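Local coordinates for protein toll (Drosophila melanogaster, PDB 4LXR), which binds the activated cytokine Spätzle through its extracellular leucine-rich repeats, switching on antifungal defence and setting dorsal-ventral polarity in the embryo, at residues A[112-117]-A[136-141]; A[318-323]-A[339-344]; A[490-495]-A[525-530]; A[653-658]-A[682-687]. All coordinates share one frame; numbering follows the deposited sequence.

Contact 1 of 4, residues A[112-117]-A[136-141]. With NAG (2-acetamido-2-deoxy-beta-D-glucopyranose), chain I.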
# COMPACT_ATOMS: atom_id res chain seq x y z
N MET A 112 27.71 15.35 39.05
CA MET A 112 29.17 15.48 39.05
C MET A 112 29.71 14.94 37.72
O MET A 112 28.96 14.39 36.90
CB MET A 112 29.78 14.68 40.21
CG MET A 112 29.65 13.15 40.04
SD MET A 112 30.14 12.17 41.48
CE MET A 112 31.95 12.36 41.46
N ASN A 113 31.01 15.11 37.49
CA ASN A 113 31.71 14.48 36.36
C ASN A 113 32.00 13.01 36.68
O ASN A 113 32.20 12.65 37.84
CB ASN A 113 33.03 15.22 36.08
CG ASN A 113 32.83 16.64 35.55
OD1 ASN A 113 32.01 16.87 34.66
ND2 ASN A 113 33.58 17.61 36.11
N ILE A 114 32.04 12.15 35.66
CA ILE A 114 32.42 10.76 35.88
C ILE A 114 33.91 10.62 36.26
O ILE A 114 34.74 11.42 35.84
CB ILE A 114 32.06 9.86 34.63
CG1 ILE A 114 31.95 8.38 35.00
CG2 ILE A 114 33.01 10.11 33.49
CD1 ILE A 114 31.39 7.49 33.85
N THR A 115 34.23 9.63 37.08
CA THR A 115 35.61 9.43 37.50
C THR A 115 36.03 7.98 37.29
O THR A 115 35.19 7.08 37.19
CB THR A 115 35.84 9.75 39.00
OG1 THR A 115 35.20 8.75 39.80
CG2 THR A 115 35.32 11.14 39.38
N ARG A 116 37.34 7.77 37.28
CA ARG A 116 37.93 6.44 37.27
C ARG A 116 37.42 5.58 38.43
O ARG A 116 37.12 4.40 38.26
CB ARG A 116 39.46 6.53 37.30
CG ARG A 116 40.15 5.19 37.24
CD ARG A 116 41.58 5.28 37.73
NE ARG A 116 41.63 5.34 39.19
CZ ARG A 116 42.68 5.77 39.90
NH1 ARG A 116 42.61 5.79 41.23
NH2 ARG A 116 43.78 6.19 39.28
N GLN A 117 37.32 6.17 39.62
CA GLN A 117 36.75 5.44 40.76
C GLN A 117 35.38 4.80 40.48
O GLN A 117 35.07 3.72 40.97
CB GLN A 117 36.66 6.35 41.99
CG GLN A 117 36.16 5.64 43.24
CD GLN A 117 36.18 6.52 44.47
OE1 GLN A 117 36.38 6.05 45.59
NE2 GLN A 117 35.95 7.81 44.27
N THR A 136 29.72 18.32 30.48
CA THR A 136 30.45 17.42 31.35
C THR A 136 31.88 17.22 30.82
O THR A 136 32.20 17.57 29.67
CB THR A 136 29.73 16.03 31.43
OG1 THR A 136 30.06 15.38 32.65
CG2 THR A 136 30.11 15.15 30.26
N HIS A 137 32.73 16.66 31.67
CA HIS A 137 34.11 16.41 31.27
C HIS A 137 34.47 14.99 31.60
O HIS A 137 34.28 14.56 32.74
CB HIS A 137 35.09 17.32 32.02
CG HIS A 137 36.52 17.09 31.63
ND1 HIS A 137 37.42 16.43 32.45
CD2 HIS A 137 37.20 17.39 30.50
CE1 HIS A 137 38.59 16.37 31.85
NE2 HIS A 137 38.49 16.94 30.67
N ILE A 138 34.95 14.25 30.61
CA ILE A 138 35.43 12.89 30.88
C ILE A 138 36.95 12.89 31.10
O ILE A 138 37.70 13.31 30.21
CB ILE A 138 35.05 11.95 29.74
CG1 ILE A 138 33.51 11.91 29.60
CG2 ILE A 138 35.61 10.53 29.98
CD1 ILE A 138 33.10 11.19 28.40
N PRO A 139 37.42 12.46 32.29
CA PRO A 139 38.87 12.47 32.56
C PRO A 139 39.51 11.30 31.84
O PRO A 139 38.93 10.22 31.78
CB PRO A 139 38.95 12.25 34.08
CG PRO A 139 37.74 11.46 34.40
CD PRO A 139 36.65 11.95 33.44
N ALA A 140 40.70 11.53 31.29
CA ALA A 140 41.30 10.57 30.39
C ALA A 140 41.85 9.32 31.09
O ALA A 140 42.26 8.37 30.42
CB ALA A 140 42.37 11.25 29.56
N ASN A 141 41.85 9.31 32.42
CA ASN A 141 42.13 8.06 33.13
C ASN A 141 40.88 7.22 33.43
O ASN A 141 40.97 6.22 34.16
CB ASN A 141 42.94 8.31 34.41
CG ASN A 141 42.11 8.90 35.52
OD1 ASN A 141 41.02 9.45 35.30
ND2 ASN A 141 42.62 8.79 36.74
C1 NAG I . 33.81 18.74 35.22
C2 NAG I . 33.10 19.78 36.10
C3 NAG I . 33.38 21.21 35.58
C4 NAG I . 34.86 21.44 35.32
C5 NAG I . 35.43 20.33 34.45
C6 NAG I . 36.92 20.46 34.23
C7 NAG I . 30.97 19.26 37.22
C8 NAG I . 31.75 19.27 38.50
N2 NAG I . 31.67 19.53 36.11
O3 NAG I . 32.91 22.15 36.54
O4 NAG I . 35.04 22.68 34.63
O5 NAG I . 35.20 19.07 35.10
O6 NAG I . 37.66 19.44 34.90
O7 NAG I . 29.76 19.04 37.18
O HOH W 1 29.06 16.39 34.71
O HOH W 2 31.74 13.29 33.09
O HOH W 3 39.22 10.20 37.15

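Contact 2 of 4, residues A[318-323]-A[339-344]. With NAG (2-acetamido-2-deoxy-beta-D-glucopyranose), chain D; NAG (2-acetamido-2-deoxy-beta-D-glucopyranose), chain L.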
# COMPACT_ATOMS: atom_id res chain seq x y z
N THR A 318 27.73 -6.62 -6.52
CA THR A 318 26.42 -7.26 -6.56
C THR A 318 25.27 -6.27 -6.37
O THR A 318 24.15 -6.52 -6.80
CB THR A 318 26.31 -8.36 -5.48
OG1 THR A 318 26.55 -7.79 -4.19
CG2 THR A 318 27.33 -9.50 -5.76
N ASN A 319 25.55 -5.14 -5.71
CA ASN A 319 24.48 -4.20 -5.40
C ASN A 319 24.91 -2.78 -5.62
O ASN A 319 25.90 -2.34 -5.03
CB ASN A 319 24.03 -4.37 -3.95
CG ASN A 319 23.47 -5.75 -3.67
OD1 ASN A 319 24.21 -6.72 -3.49
ND2 ASN A 319 22.14 -5.84 -3.63
N ILE A 320 24.19 -2.06 -6.47
CA ILE A 320 24.47 -0.66 -6.73
C ILE A 320 23.20 0.15 -6.55
O ILE A 320 22.18 -0.12 -7.18
CB ILE A 320 24.97 -0.44 -8.17
CG1 ILE A 320 26.21 -1.28 -8.46
CG2 ILE A 320 25.24 1.05 -8.44
CD1 ILE A 320 26.79 -1.02 -9.85
N SER A 321 23.26 1.14 -5.66
CA SER A 321 22.19 2.10 -5.50
C SER A 321 22.67 3.44 -6.03
O SER A 321 23.59 4.04 -5.48
CB SER A 321 21.80 2.21 -4.03
OG SER A 321 21.33 0.96 -3.55
N LEU A 322 22.04 3.90 -7.11
CA LEU A 322 22.38 5.16 -7.74
C LEU A 322 21.13 6.02 -7.83
O LEU A 322 21.06 7.00 -8.57
CB LEU A 322 23.00 4.94 -9.12
CG LEU A 322 24.53 4.85 -9.04
CD1 LEU A 322 25.10 4.21 -10.28
CD2 LEU A 322 25.10 6.24 -8.82
N GLY A 323 20.14 5.63 -7.05
CA GLY A 323 18.89 6.35 -6.95
C GLY A 323 19.07 7.75 -6.42
O GLY A 323 20.00 8.03 -5.66
N VAL A 339 29.66 -8.64 -14.19
CA VAL A 339 29.05 -9.93 -14.47
C VAL A 339 28.23 -10.51 -13.29
O VAL A 339 27.38 -11.38 -13.49
CB VAL A 339 30.11 -10.95 -14.96
CG1 VAL A 339 31.01 -11.43 -13.80
CG2 VAL A 339 29.46 -12.11 -15.67
N ASN A 340 28.47 -10.03 -12.08
CA ASN A 340 27.79 -10.56 -10.90
C ASN A 340 26.76 -9.62 -10.29
O ASN A 340 26.28 -9.86 -9.19
CB ASN A 340 28.81 -10.93 -9.81
CG ASN A 340 29.68 -12.11 -10.21
OD1 ASN A 340 29.18 -13.19 -10.50
ND2 ASN A 340 31.00 -11.90 -10.22
N LEU A 341 26.46 -8.53 -10.99
CA LEU A 341 25.52 -7.54 -10.47
C LEU A 341 24.14 -8.18 -10.32
O LEU A 341 23.67 -8.85 -11.24
CB LEU A 341 25.47 -6.34 -11.40
CG LEU A 341 24.61 -5.15 -10.98
CD1 LEU A 341 25.09 -4.57 -9.65
CD2 LEU A 341 24.61 -4.10 -12.07
N LEU A 342 23.52 -8.03 -9.15
CA LEU A 342 22.21 -8.63 -8.89
C LEU A 342 21.11 -7.56 -8.87
O LEU A 342 19.99 -7.79 -9.33
CB LEU A 342 22.21 -9.38 -7.55
CG LEU A 342 23.20 -10.54 -7.40
CD1 LEU A 342 23.10 -11.15 -5.99
CD2 LEU A 342 23.00 -11.61 -8.50
N SER A 343 21.43 -6.40 -8.32
CA SER A 343 20.46 -5.34 -8.14
C SER A 343 21.06 -4.01 -8.57
O SER A 343 22.17 -3.65 -8.15
CB SER A 343 20.08 -5.24 -6.66
OG SER A 343 19.22 -4.15 -6.43
N LEU A 344 20.35 -3.31 -9.44
CA LEU A 344 20.72 -1.97 -9.85
C LEU A 344 19.54 -1.06 -9.62
O LEU A 344 18.42 -1.35 -10.06
CB LEU A 344 21.08 -1.93 -11.35
CG LEU A 344 21.44 -0.54 -11.86
CD1 LEU A 344 22.68 0.02 -11.13
CD2 LEU A 344 21.72 -0.62 -13.34
C1 NAG D . 21.53 -7.10 -3.28
C2 NAG D . 20.91 -7.19 -1.87
C3 NAG D . 20.21 -8.53 -1.68
C4 NAG D . 19.23 -8.81 -2.82
C5 NAG D . 19.93 -8.65 -4.17
C6 NAG D . 19.00 -8.81 -5.36
C7 NAG D . 22.00 -5.88 -0.10
C8 NAG D . 23.07 -5.86 0.95
N2 NAG D . 21.91 -6.99 -0.83
O3 NAG D . 19.52 -8.52 -0.44
O4 NAG D . 18.76 -10.15 -2.70
O5 NAG D . 20.51 -7.34 -4.26
O6 NAG D . 17.87 -7.95 -5.28
O7 NAG D . 21.25 -4.92 -0.29
C1 NAG L . 26.56 -15.16 -13.24
C2 NAG L . 26.89 -15.08 -14.76
C3 NAG L . 27.84 -16.21 -15.16
C4 NAG L . 29.07 -16.21 -14.27
C5 NAG L . 28.62 -16.40 -12.83
C6 NAG L . 29.77 -16.40 -11.84
C7 NAG L . 24.78 -16.10 -15.56
C8 NAG L . 23.62 -15.94 -16.50
N2 NAG L . 25.69 -15.11 -15.58
O3 NAG L . 28.22 -16.04 -16.52
O4 NAG L . 29.99 -17.23 -14.66
O5 NAG L . 27.78 -15.29 -12.47
O6 NAG L . 30.53 -15.21 -11.94
O7 NAG L . 24.89 -17.07 -14.82
O HOH W 4 20.34 -2.00 -5.62

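Contact 3 of 4, residues A[490-495]-A[525-530]. With NAG (2-acetamido-2-deoxy-beta-D-glucopyranose), chain F.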
# COMPACT_ATOMS: atom_id res chain seq x y z
N LEU A 490 -13.28 -11.13 -20.32
CA LEU A 490 -13.10 -11.64 -18.96
C LEU A 490 -12.64 -13.09 -18.93
O LEU A 490 -12.53 -13.68 -17.86
CB LEU A 490 -14.40 -11.52 -18.15
CG LEU A 490 -15.19 -10.21 -18.08
CD1 LEU A 490 -16.54 -10.46 -17.45
CD2 LEU A 490 -14.44 -9.11 -17.33
N ALA A 491 -12.36 -13.67 -20.09
CA ALA A 491 -12.02 -15.09 -20.15
C ALA A 491 -10.54 -15.39 -19.91
O ALA A 491 -9.86 -15.93 -20.78
CB ALA A 491 -12.50 -15.71 -21.46
N PHE A 492 -10.04 -15.04 -18.72
CA PHE A 492 -8.64 -15.29 -18.36
C PHE A 492 -8.48 -16.75 -17.91
O PHE A 492 -9.26 -17.24 -17.10
CB PHE A 492 -8.19 -14.36 -17.22
CG PHE A 492 -8.26 -12.90 -17.55
CD1 PHE A 492 -7.18 -12.24 -18.12
CD2 PHE A 492 -9.41 -12.17 -17.27
CE1 PHE A 492 -7.25 -10.88 -18.42
CE2 PHE A 492 -9.48 -10.80 -17.57
CZ PHE A 492 -8.39 -10.16 -18.14
N LEU A 493 -7.45 -17.43 -18.42
CA LEU A 493 -7.28 -18.86 -18.17
C LEU A 493 -6.32 -19.20 -17.03
O LEU A 493 -6.10 -20.37 -16.72
CB LEU A 493 -6.81 -19.57 -19.45
CG LEU A 493 -7.86 -20.15 -20.41
CD1 LEU A 493 -9.06 -19.23 -20.58
CD2 LEU A 493 -7.21 -20.45 -21.75
N SER A 494 -5.76 -18.18 -16.38
CA SER A 494 -4.80 -18.42 -15.30
C SER A 494 -5.40 -19.14 -14.08
O SER A 494 -6.50 -18.81 -13.62
CB SER A 494 -4.13 -17.12 -14.87
OG SER A 494 -3.35 -17.34 -13.71
N GLN A 495 -4.65 -20.10 -13.55
CA GLN A 495 -5.11 -20.91 -12.43
C GLN A 495 -4.40 -20.54 -11.13
O GLN A 495 -4.38 -21.33 -10.18
CB GLN A 495 -4.91 -22.39 -12.74
CG GLN A 495 -6.00 -23.02 -13.60
CD GLN A 495 -7.09 -23.67 -12.76
OE1 GLN A 495 -7.68 -23.04 -11.88
NE2 GLN A 495 -7.37 -24.94 -13.03
N ASN A 525 -11.08 -22.38 -13.76
CA ASN A 525 -10.39 -21.51 -12.82
C ASN A 525 -11.34 -20.51 -12.16
O ASN A 525 -12.54 -20.51 -12.43
CB ASN A 525 -9.26 -20.76 -13.54
CG ASN A 525 -9.76 -19.93 -14.72
OD1 ASN A 525 -10.83 -20.19 -15.26
ND2 ASN A 525 -8.97 -18.94 -15.11
N LEU A 526 -10.80 -19.67 -11.28
CA LEU A 526 -11.57 -18.55 -10.75
C LEU A 526 -10.76 -17.26 -10.78
O LEU A 526 -9.73 -17.13 -10.12
CB LEU A 526 -12.07 -18.83 -9.34
CG LEU A 526 -12.82 -17.65 -8.71
CD1 LEU A 526 -13.97 -17.21 -9.58
CD2 LEU A 526 -13.32 -18.01 -7.32
N VAL A 527 -11.26 -16.29 -11.56
CA VAL A 527 -10.61 -15.00 -11.72
C VAL A 527 -11.47 -13.89 -11.13
O VAL A 527 -12.64 -13.77 -11.47
CB VAL A 527 -10.39 -14.69 -13.21
CG1 VAL A 527 -9.59 -13.41 -13.38
CG2 VAL A 527 -9.70 -15.87 -13.89
N HIS A 528 -10.89 -13.07 -10.26
CA HIS A 528 -11.58 -11.89 -9.74
C HIS A 528 -11.33 -10.70 -10.64
O HIS A 528 -10.21 -10.48 -11.10
CB HIS A 528 -11.11 -11.56 -8.33
CG HIS A 528 -11.36 -12.64 -7.33
ND1 HIS A 528 -12.37 -12.58 -6.39
CD2 HIS A 528 -10.72 -13.82 -7.11
CE1 HIS A 528 -12.35 -13.67 -5.65
NE2 HIS A 528 -11.36 -14.44 -6.06
N VAL A 529 -12.38 -9.92 -10.90
CA VAL A 529 -12.26 -8.72 -11.72
C VAL A 529 -12.96 -7.53 -11.06
O VAL A 529 -14.16 -7.58 -10.80
CB VAL A 529 -12.87 -8.90 -13.14
CG1 VAL A 529 -12.58 -7.69 -13.99
CG2 VAL A 529 -12.33 -10.17 -13.80
N ASP A 530 -12.21 -6.47 -10.80
CA ASP A 530 -12.76 -5.28 -10.17
C ASP A 530 -13.25 -4.28 -11.22
O ASP A 530 -12.45 -3.70 -11.94
CB ASP A 530 -11.71 -4.63 -9.27
CG ASP A 530 -12.32 -3.62 -8.31
OD1 ASP A 530 -13.42 -3.11 -8.61
OD2 ASP A 530 -11.69 -3.33 -7.27
C1 NAG F . -8.29 -1.58 -7.96
C2 NAG F . -8.42 -2.11 -6.53
C3 NAG F . -9.26 -1.17 -5.66
C4 NAG F . -8.81 0.28 -5.82
C5 NAG F . -8.71 0.63 -7.30
C6 NAG F . -8.23 2.04 -7.56
C7 NAG F . -8.44 -4.50 -5.94
C8 NAG F . -7.14 -4.26 -5.24
N2 NAG F . -9.00 -3.44 -6.53
O3 NAG F . -9.14 -1.57 -4.30
O4 NAG F . -9.78 1.17 -5.28
O5 NAG F . -7.79 -0.26 -7.93
O6 NAG F . -6.90 2.21 -7.10
O7 NAG F . -8.97 -5.61 -5.97
O HOH W 5 -7.39 -17.17 -11.14

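Contact 4 of 4, residues A[653-658]-A[682-687]. With NAG (2-acetamido-2-deoxy-beta-D-glucopyranose), chain G.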
# COMPACT_ATOMS: atom_id res chain seq x y z
N LEU A 653 -59.43 10.37 -28.32
CA LEU A 653 -59.60 9.47 -29.45
C LEU A 653 -61.08 9.30 -29.81
O LEU A 653 -61.90 8.97 -28.95
CB LEU A 653 -59.00 8.10 -29.15
CG LEU A 653 -57.49 7.93 -29.09
CD1 LEU A 653 -57.12 6.50 -28.72
CD2 LEU A 653 -56.86 8.31 -30.41
N LEU A 654 -61.40 9.54 -31.08
CA LEU A 654 -62.78 9.45 -31.53
C LEU A 654 -63.11 8.03 -32.00
O LEU A 654 -64.22 7.56 -31.82
CB LEU A 654 -63.04 10.45 -32.65
CG LEU A 654 -62.83 11.92 -32.26
CD1 LEU A 654 -63.05 12.81 -33.47
CD2 LEU A 654 -63.75 12.33 -31.10
N ARG A 655 -62.13 7.37 -32.59
CA ARG A 655 -62.32 6.02 -33.11
C ARG A 655 -60.96 5.31 -33.15
O ARG A 655 -59.92 5.96 -33.06
CB ARG A 655 -62.94 6.10 -34.50
CG ARG A 655 -63.43 4.77 -35.08
CD ARG A 655 -64.02 4.95 -36.49
NE ARG A 655 -65.07 5.97 -36.53
CZ ARG A 655 -66.30 5.80 -36.05
NH1 ARG A 655 -66.65 4.66 -35.46
NH2 ARG A 655 -67.19 6.79 -36.14
N LEU A 656 -60.97 3.99 -33.24
CA LEU A 656 -59.74 3.23 -33.44
C LEU A 656 -59.59 2.89 -34.92
O LEU A 656 -60.58 2.82 -35.65
CB LEU A 656 -59.77 1.95 -32.60
CG LEU A 656 -59.76 2.13 -31.08
CD1 LEU A 656 -59.87 0.78 -30.38
CD2 LEU A 656 -58.50 2.87 -30.63
N PRO A 657 -58.35 2.68 -35.39
CA PRO A 657 -58.18 2.26 -36.78
C PRO A 657 -58.45 0.76 -36.87
O PRO A 657 -58.65 0.13 -35.83
CB PRO A 657 -56.70 2.55 -37.06
CG PRO A 657 -56.05 2.39 -35.73
CD PRO A 657 -57.05 2.87 -34.70
N SER A 658 -58.46 0.20 -38.08
CA SER A 658 -58.67 -1.24 -38.23
C SER A 658 -57.43 -2.03 -37.79
O SER A 658 -56.32 -1.49 -37.75
CB SER A 658 -59.09 -1.61 -39.65
OG SER A 658 -57.98 -1.78 -40.49
N VAL A 682 -64.80 -5.31 -33.33
CA VAL A 682 -63.80 -6.37 -33.22
C VAL A 682 -62.72 -6.27 -34.31
O VAL A 682 -61.58 -6.69 -34.11
CB VAL A 682 -64.48 -7.76 -33.25
CG1 VAL A 682 -65.15 -7.99 -34.60
CG2 VAL A 682 -63.47 -8.86 -32.94
N ASP A 683 -63.05 -5.69 -35.46
CA ASP A 683 -62.06 -5.53 -36.53
C ASP A 683 -61.17 -4.30 -36.33
O ASP A 683 -60.35 -3.96 -37.18
CB ASP A 683 -62.69 -5.58 -37.93
CG ASP A 683 -63.71 -4.49 -38.17
OD1 ASP A 683 -63.44 -3.31 -37.86
OD2 ASP A 683 -64.80 -4.81 -38.69
N GLN A 684 -61.36 -3.63 -35.19
CA GLN A 684 -60.47 -2.56 -34.76
C GLN A 684 -59.51 -3.07 -33.69
O GLN A 684 -58.68 -2.32 -33.19
CB GLN A 684 -61.27 -1.39 -34.19
CG GLN A 684 -61.98 -0.53 -35.23
CD GLN A 684 -63.03 0.38 -34.60
OE1 GLN A 684 -63.44 0.19 -33.45
NE2 GLN A 684 -63.47 1.38 -35.35
N LEU A 685 -59.62 -4.36 -33.35
CA LEU A 685 -58.82 -4.91 -32.25
C LEU A 685 -57.66 -5.75 -32.74
O LEU A 685 -57.88 -6.80 -33.34
CB LEU A 685 -59.69 -5.73 -31.30
CG LEU A 685 -60.83 -4.97 -30.62
CD1 LEU A 685 -61.69 -5.93 -29.81
CD2 LEU A 685 -60.28 -3.86 -29.75
N PRO A 686 -56.42 -5.31 -32.48
CA PRO A 686 -55.23 -6.06 -32.90
C PRO A 686 -55.26 -7.51 -32.43
O PRO A 686 -55.77 -7.82 -31.35
CB PRO A 686 -54.07 -5.27 -32.27
CG PRO A 686 -54.69 -4.23 -31.39
CD PRO A 686 -56.07 -4.00 -31.90
N THR A 687 -54.72 -8.39 -33.25
CA THR A 687 -54.90 -9.83 -33.08
C THR A 687 -54.10 -10.43 -31.92
O THR A 687 -54.53 -11.39 -31.29
CB THR A 687 -54.62 -10.57 -34.42
OG1 THR A 687 -55.79 -11.29 -34.81
CG2 THR A 687 -53.43 -11.53 -34.32
C1 NAG G . -64.37 14.47 -26.05
C2 NAG G . -64.64 15.80 -26.75
C3 NAG G . -64.59 16.95 -25.73
C4 NAG G . -65.49 16.66 -24.54
C5 NAG G . -65.19 15.28 -23.96
C6 NAG G . -66.16 14.85 -22.88
C7 NAG G . -63.83 15.61 -29.07
C8 NAG G . -62.71 15.94 -30.01
N2 NAG G . -63.67 16.03 -27.81
O3 NAG G . -64.98 18.17 -26.35
O4 NAG G . -65.24 17.65 -23.54
O5 NAG G . -65.29 14.29 -25.00
O6 NAG G . -65.49 14.61 -21.65
O7 NAG G . -64.83 15.00 -29.43
O HOH W 6 -63.75 3.19 -32.20

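Contact 1 of 4, residues A[112-117]-A[136-141]
The carbonyl oxygen Ile114 O rests against the ring of Pro139, 3.1 Å from Pro139 CD, in the close-packed part of the contact. Ile114 CG2 lies 4.1 Å from the same Pro139 CD, the two side chains crossing at about a right angle, and also meets Ile138 CG1. Phe130 of strand 127-131 touches both isoleucines, so branched aliphatic groups suit this inner side, while a proline, having no N-H, can offer only carbon to the carbonyl. Beside it, Asn113 turns CG to the side of its own backbone N (chi1 -67°), which lets OD1 accept from His137 N at 3.1 Å, the donor standing well above the carbonyl plane. Asparagine is the residue of N-glycosylation, and Asn113 ND2 is joined to sugar C1 at 1.5 Å. One water links Ile114 N to His137 O.

The far end is looser: a water joins Arg116 N to Asn141 OD1, and the aliphatic stem of exposed Arg116 brings CG within 3.3 Å of Asn141 O.

The two loops follow the neighbouring strands 102-106 and 127-131, and their touching parts point 16° apart, consistent with successive turns of a leucine-rich-repeat solenoid.

Contact 2 of 4, residues A[318-323]-A[339-344]
CG stands opposite the backbone N in both Leu341 (chi1 -176°) and Leu344 (chi1 178°), and this brings a CD1 methyl of each onto Ile320. Leu341 CD1 comes across at about a right angle to within 3.7 Å of Ile320 CG1. Leu344 instead lies alongside Ile320, pointing the same way, with its CD1 3.8 Å from Ile320 CB. Bulky aliphatic residues suit this buried face.

The backbone is zipped by Leu342 N and Ser343 N, which both donate to Thr318 O, and by Ile320 N, which bonds to Ser343 O at 3.1 Å. Asn319 pairs with Ser343 and Ile320 with Leu344 in parallel register: these are the neighbouring strands of repeats LRR 8 and LRR 9, whose leucines and isoleucines fill the inside of the solenoid.

On the other face Asn319 ND2 carries an N-acetylglucosamine, whose ring O5 sits 3.2 Å from Ser343 CB; a contact this close is consistent with a residue as small as serine. Thr318 OG1 donates to Asn319 OD1 at 2.7 Å; Gln295 O is a second acceptor, so the hydroxyl's single proton must be shared or chosen between the two. With a valine at Thr318, Asn319 OD1 would probably lose this donor and the sugar-bearing amide would be freer to turn. Asn340 OD1 accepts a bond at 2.8 Å from O6 of the N-acetylglucosamine at the glycosylation site Asn364.

Contact 3 of 4, residues A[490-495]-A[525-530]
Between Gln495 and Asn525 the two backbones come within 5.3 Å (CA to CA), and from there they diverge, the loop 490-495 running at 135° to the path of 525-529, until the CA atoms of Leu490 and Val529 stand 7.9 Å apart. The amide of Asn525 ties the near end. Its CG lies between the backbone N and the carbonyl carbon (chi1 58°), which directs ND2 into the loop, where it donates to Phe492 O at 2.6 Å and to Ser494 O at 2.9 Å. Both acceptors lie in the plane of the amide and both bonds are nearly straight, so the group is held flat, and one side chain supplies a donor to each of two backbone carbonyls; Ser494 O also takes a water that bridges to Leu526 O. An aspartate in its place would probably leave Phe492 O without this donor and Ser494 O with only its water, and set a carboxylate against both. Gln495 OE1 packs on Asn525 CB at 3.2 Å, its amide almost perpendicular to that of Asn525.

Farther along, the contact is apolar: Val527 CG2 meets Phe492 CB at 4.0 Å, and Val529 CG1 meets Leu490 CD2. Valines suit inward-facing strand positions of a leucine-rich repeat. Phe492 and Val527 share Val500 of strand 499-501, Phe492 also reaches Lys466 of helix 463-467, and Leu490 and Val529 both pack on Leu563 of strand 561-564.

Contact 4 of 4, residues A[653-658]-A[682-687]
Gln684 lays its side chain along the backbone of Leu656 and Pro657. CB starts 4.0 Å from Leu656 CB and 3.4 Å from Pro657 O. CG follows, turned to the side of its own backbone N (chi1 -75°) and also close to Pro657 O. Beyond CG the chain is extended (chi2 165°), which takes CD to 3.6 Å from Leu656 O and carries the amide along the neighbouring loop. At the tip, NE2 lies 3.4 Å from Arg655 CG and 3.2 Å from Leu656 O, but the angle to that oxygen is too poor for a hydrogen bond. OE1 takes its bond from Asp681 N, just before its own segment, while a water nearby accepts from Leu656 N. Glutamine suits the place because its long methylene stem can cover one loop while OE1 turns back to the backbone of its own.

The backbones meet where Gln684 CA faces Pro657 O at 3.4 Å, and Ser658 CA approaches Asp683 O at the same distance, both as CA-H...O contacts. The segments belong to the neighbouring repeats LRR 16 and LRR 17, and Tyr664, from between them, bonds to Gln684 O and packs on Leu656, Pro657 and Pro686.

No direct conventional hydrogen bond joins the two segments, so between them carbon meets mainly carbon and carbonyl oxygen, with weak CA-H...O approaches; a backbone bond between Asp683 and Ala659 lies next to them.

The four contacts follow one another along the chain, each joining segments from nearby turns of the extracellular region. Contacts 2 and 3, the closest pair with centres 36 Å apart, are built on the same run of parallel strands. Contact 1 lies nearer the N-terminal end, its centre 47 Å from that of contact 2, and contact 4 belongs to the later repeats, 55 Å from contact 3 between centres. Contacts 1 and 4 stand on opposite sides of the chain's centre, their centres 118 Å apart. Residues of all four lie beside N-acetylglucosamine, which is bonded covalently to an asparagine in contacts 1 and 2. No other protein chain touches these segments, so none meets Spätzle directly in this assembly.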